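Local coordinates for monosaccharide ABC transporter substrate-binding protein, CUT2 family (Bradyrhizobium sp., PDB 4YHS) that probably captures a sugar or related small solute in the periplasm and delivers it to a CUT2-family ABC importer, at residues M292-R304 with T337-F349. Numbering follows the deposited sequence.
Sequences MAAPADSMVIQGR and TVPQANILPPDGF
The methyl CD1 of Ile301 lies over one face of the Asn342 amide, 3.8 Å from OD1. From the edge of the Arg304 guanidinium a water in its plane, 2.9 Å from NE, bridges to that amide: it accepts from NE and donates to Asn342 OD1 and Ala341 O, while Arg304 NH1 forms a salt bridge with Glu83 on helix 71-87. In this two-lobed periplasmic binding protein fold, residues 292-296 bond first to Leu273 and Ala275, then to Val330 and Phe328, thus passing from one lobe's sheet to the other's, consistent with a hinge connection. The loop following strand 322-331 packs where this crossing, through the short link at 297-298, enters helix 299-314. No direct hydrogen bond joins the segments; 386 Å² of surface is buried instead. Asn342 O, which has no hydrogen-bonding partner in the model, points at the helix start, where Ser298 CA makes a CH···O contact at 3.3 Å. Val300, with CG1 anti to its backbone N (chi1 177°), straddles Ala341 O with both methyls, and CG2 also reaches Leu344 O at 3.6 Å. Met299, present as selenomethionine, bends at chi2 and chi3, bringing SE and CE each to 3.1 Å from Ile343 O; CE also reaches Leu344 CD2, the two chains crossing at a slant. On the strand side, Ile343 CG2 packs on Ala296 CB at 3.8 Å. A second water links the segments, donating to Asp297 OD1 and, at 2.7 Å, to Ile343 O.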
loop_
_atom_site.group_PDB
_atom_site.type_symbol
_atom_site.label_atom_id
_atom_site.label_comp_id
_atom_site.label_asym_id
_atom_site.label_seq_id
_atom_site.Cartn_x
_atom_site.Cartn_y
_atom_site.Cartn_z
HETATM N N MSE A 292 17.357 6.315 3.085
HETATM C CA MSE A 292 17.484 7.003 1.803
HETATM C C MSE A 292 16.171 7.147 1.044
HETATM O O MSE A 292 15.876 8.222 0.478
HETATM C CB MSE A 292 18.475 6.289 0.887
HETATM C CG MSE A 292 18.533 6.909 -0.528
HETATM SE SE MSE A 292 19.988 6.015 -1.523
HETATM C CE MSE A 292 21.339 7.313 -1.150
ATOM N N ALA A 293 15.405 6.067 0.970
ATOM C CA ALA A 293 14.234 6.054 0.076
ATOM C C ALA A 293 13.280 4.907 0.348
ATOM O O ALA A 293 13.685 3.860 0.867
ATOM C CB ALA A 293 14.700 5.971 -1.381
ATOM N N ALA A 294 12.024 5.093 -0.064
ATOM C CA ALA A 294 11.015 4.038 -0.067
ATOM C C ALA A 294 9.878 4.462 -1.011
ATOM O O ALA A 294 9.597 5.638 -1.117
ATOM C CB ALA A 294 10.461 3.793 1.353
ATOM N N PRO A 295 9.217 3.499 -1.662
ATOM C CA PRO A 295 8.042 3.832 -2.480
ATOM C C PRO A 295 6.820 4.118 -1.618
ATOM O O PRO A 295 6.702 3.581 -0.510
ATOM C CB PRO A 295 7.812 2.577 -3.299
ATOM C CG PRO A 295 8.275 1.475 -2.427
ATOM C CD PRO A 295 9.494 2.045 -1.681
ATOM N N ALA A 296 5.915 4.936 -2.140
ATOM C CA ALA A 296 4.642 5.159 -1.472
ATOM C C ALA A 296 3.535 4.658 -2.373
ATOM O O ALA A 296 3.542 4.955 -3.567
ATOM C CB ALA A 296 4.460 6.617 -1.151
ATOM N N ASP A 297 2.586 3.935 -1.800
ATOM C CA ASP A 297 1.402 3.472 -2.567
ATOM C C ASP A 297 0.204 4.382 -2.370
ATOM O O ASP A 297 -0.884 4.116 -2.899
ATOM C CB ASP A 297 1.021 2.025 -2.221
ATOM C CG ASP A 297 0.371 1.864 -0.848
ATOM O OD1 ASP A 297 0.496 2.750 0.003
ATOM O OD2 ASP A 297 -0.218 0.797 -0.623
ATOM N N SER A 298 0.437 5.493 -1.692
ATOM C CA SER A 298 -0.630 6.473 -1.460
ATOM C C SER A 298 -1.886 5.760 -0.926
ATOM O O SER A 298 -2.981 5.850 -1.515
ATOM C CB SER A 298 -0.974 7.240 -2.753
ATOM O OG SER A 298 0.095 8.045 -3.191
HETATM N N MSE A 299 -1.738 5.017 0.168
HETATM C CA MSE A 299 -2.869 4.221 0.678
HETATM C C MSE A 299 -4.053 5.072 1.109
HETATM O O MSE A 299 -5.200 4.625 1.058
HETATM C CB MSE A 299 -2.427 3.312 1.839
HETATM C CG MSE A 299 -2.490 3.845 3.261
HETATM SE SE MSE A 299 -1.162 5.244 3.617
HETATM C CE MSE A 299 0.488 4.178 3.881
ATOM N N VAL A 300 -3.794 6.303 1.510
ATOM C CA VAL A 300 -4.889 7.234 1.790
ATOM C C VAL A 300 -5.792 7.422 0.550
ATOM O O VAL A 300 -7.036 7.341 0.630
ATOM C CB VAL A 300 -4.364 8.619 2.233
ATOM C CG1 VAL A 300 -5.499 9.566 2.447
ATOM C CG2 VAL A 300 -3.528 8.542 3.499
ATOM N N ILE A 301 -5.143 7.661 -0.579
ATOM C CA ILE A 301 -5.802 7.837 -1.862
ATOM C C ILE A 301 -6.511 6.549 -2.339
ATOM O O ILE A 301 -7.558 6.633 -2.979
ATOM C CB ILE A 301 -4.797 8.316 -2.948
ATOM C CG1 ILE A 301 -4.033 9.600 -2.506
ATOM C CG2 ILE A 301 -5.531 8.573 -4.248
ATOM C CD1 ILE A 301 -4.919 10.786 -2.068
ATOM N N GLN A 302 -5.957 5.361 -2.039
ATOM C CA GLN A 302 -6.692 4.120 -2.277
ATOM C C GLN A 302 -8.035 4.153 -1.551
ATOM O O GLN A 302 -9.063 3.804 -2.146
ATOM C CB GLN A 302 -5.871 2.914 -1.853
ATOM C CG GLN A 302 -4.704 2.668 -2.794
ATOM C CD GLN A 302 -3.815 1.548 -2.328
ATOM O OE1 GLN A 302 -4.283 0.434 -2.067
ATOM N NE2 GLN A 302 -2.517 1.832 -2.191
ATOM N N GLY A 303 -8.044 4.620 -0.307
ATOM C CA GLY A 303 -9.282 4.816 0.423
ATOM C C GLY A 303 -10.224 5.815 -0.239
ATOM O O GLY A 303 -11.414 5.515 -0.440
ATOM N N ARG A 304 -9.719 6.994 -0.576
ATOM C CA ARG A 304 -10.549 7.993 -1.283
ATOM C C ARG A 304 -11.155 7.474 -2.606
ATOM O O ARG A 304 -12.313 7.729 -2.884
ATOM C CB ARG A 304 -9.736 9.255 -1.606
ATOM C CG ARG A 304 -9.134 10.012 -0.423
ATOM C CD ARG A 304 -8.605 11.357 -0.894
ATOM N NE ARG A 304 -8.043 12.204 0.190
ATOM C CZ ARG A 304 -8.738 13.131 0.849
ATOM N NH1 ARG A 304 -10.035 13.324 0.579
ATOM N NH2 ARG A 304 -8.143 13.899 1.777
ATOM N N THR A 337 7.767 17.831 -1.029
ATOM C CA THR A 337 6.891 18.331 -2.129
ATOM C C THR A 337 5.558 17.596 -2.134
ATOM O O THR A 337 4.603 18.038 -2.792
ATOM C CB THR A 337 7.555 18.179 -3.544
ATOM O OG1 THR A 337 7.694 16.785 -3.852
ATOM C CG2 THR A 337 8.918 18.840 -3.609
ATOM N N VAL A 338 5.485 16.487 -1.391
ATOM C CA VAL A 338 4.277 15.677 -1.293
ATOM C C VAL A 338 3.538 15.926 0.014
ATOM O O VAL A 338 4.159 15.895 1.089
ATOM C CB VAL A 338 4.621 14.159 -1.374
ATOM C CG1 VAL A 338 3.375 13.299 -1.228
ATOM C CG2 VAL A 338 5.349 13.848 -2.693
ATOM N N PRO A 339 2.231 16.225 -0.056
ATOM C CA PRO A 339 1.522 16.335 1.230
ATOM C C PRO A 339 1.581 14.992 1.931
ATOM O O PRO A 339 1.228 13.981 1.301
ATOM C CB PRO A 339 0.064 16.674 0.831
ATOM C CG PRO A 339 0.167 17.217 -0.557
ATOM C CD PRO A 339 1.316 16.435 -1.195
ATOM N N GLN A 340 2.030 14.974 3.182
ATOM C CA GLN A 340 2.009 13.740 3.982
ATOM C C GLN A 340 0.690 13.004 3.903
ATOM O O GLN A 340 0.670 11.762 3.769
ATOM C CB GLN A 340 2.302 14.043 5.448
ATOM C CG GLN A 340 2.296 12.801 6.326
ATOM C CD GLN A 340 2.711 13.107 7.748
ATOM O OE1 GLN A 340 3.601 13.931 7.984
ATOM N NE2 GLN A 340 2.064 12.451 8.705
ATOM N N ALA A 341 -0.407 13.766 3.984
ATOM C CA ALA A 341 -1.754 13.193 4.049
ATOM C C ALA A 341 -2.213 12.492 2.784
ATOM O O ALA A 341 -3.294 11.890 2.797
ATOM C CB ALA A 341 -2.777 14.247 4.437
ATOM N N ASN A 342 -1.403 12.504 1.718
ATOM C CA ASN A 342 -1.716 11.631 0.572
ATOM C C ASN A 342 -1.103 10.226 0.742
ATOM O O ASN A 342 -1.516 9.272 0.072
ATOM C CB ASN A 342 -1.230 12.239 -0.727
ATOM C CG ASN A 342 -1.996 13.473 -1.097
ATOM O OD1 ASN A 342 -3.088 13.723 -0.559
ATOM N ND2 ASN A 342 -1.441 14.265 -2.007
ATOM N N ILE A 343 -0.101 10.105 1.623
ATOM C CA ILE A 343 0.683 8.858 1.666
ATOM C C ILE A 343 0.813 8.244 3.037
ATOM O O ILE A 343 1.288 7.124 3.129
ATOM C CB ILE A 343 2.127 9.034 1.081
ATOM C CG1 ILE A 343 2.944 10.091 1.840
ATOM C CG2 ILE A 343 2.038 9.414 -0.399
ATOM C CD1 ILE A 343 4.419 10.105 1.431
ATOM N N LEU A 344 0.352 8.955 4.061
ATOM C CA LEU A 344 0.306 8.470 5.439
ATOM C C LEU A 344 -0.847 9.152 6.159
ATOM O O LEU A 344 -1.309 10.222 5.732
ATOM C CB LEU A 344 1.604 8.770 6.162
ATOM C CG LEU A 344 2.849 7.905 5.935
ATOM C CD1 LEU A 344 4.035 8.548 6.659
ATOM C CD2 LEU A 344 2.598 6.510 6.438
ATOM N N PRO A 345 -1.294 8.580 7.287
ATOM C CA PRO A 345 -2.228 9.377 8.078
ATOM C C PRO A 345 -1.527 10.573 8.703
ATOM O O PRO A 345 -0.315 10.504 8.910
ATOM C CB PRO A 345 -2.704 8.393 9.150
ATOM C CG PRO A 345 -1.556 7.463 9.314
ATOM C CD PRO A 345 -0.990 7.282 7.936
ATOM N N PRO A 346 -2.261 11.653 9.016
ATOM C CA PRO A 346 -1.637 12.747 9.762
ATOM C C PRO A 346 -1.097 12.234 11.093
ATOM O O PRO A 346 -1.698 11.297 11.633
ATOM C CB PRO A 346 -2.803 13.733 9.984
ATOM C CG PRO A 346 -3.784 13.381 8.853
ATOM C CD PRO A 346 -3.683 11.914 8.735
ATOM N N ASP A 347 -0.014 12.808 11.604
ATOM C CA ASP A 347 0.384 12.532 12.993
ATOM C C ASP A 347 -0.750 12.827 13.956
ATOM O O ASP A 347 -1.438 13.826 13.834
ATOM C CB ASP A 347 1.592 13.370 13.393
ATOM C CG ASP A 347 2.785 13.122 12.511
ATOM O OD1 ASP A 347 3.439 12.095 12.696
ATOM O OD2 ASP A 347 3.062 13.957 11.643
ATOM N N GLY A 348 -0.962 11.933 14.918
ATOM C CA GLY A 348 -1.906 12.213 15.983
ATOM C C GLY A 348 -3.332 11.884 15.593
ATOM O O GLY A 348 -4.203 11.897 16.435
ATOM N N PHE A 349 -3.565 11.593 14.317
ATOM C CA PHE A 349 -4.914 11.304 13.830
ATOM C C PHE A 349 -5.479 10.106 14.574
ATOM O O PHE A 349 -4.806 9.083 14.740
ATOM C CB PHE A 349 -4.907 11.048 12.320
ATOM C CG PHE A 349 -6.248 10.606 11.755
ATOM C CD1 PHE A 349 -7.316 11.498 11.649
ATOM C CD2 PHE A 349 -6.441 9.302 11.353
ATOM C CE1 PHE A 349 -8.540 11.071 11.115
ATOM C CE2 PHE A 349 -7.671 8.891 10.814
ATOM C CZ PHE A 349 -8.692 9.782 10.709
HETATM O O HOH W 1 1.590 5.653 0.917
HETATM O O HOH W 2 -5.370 12.784 1.056
#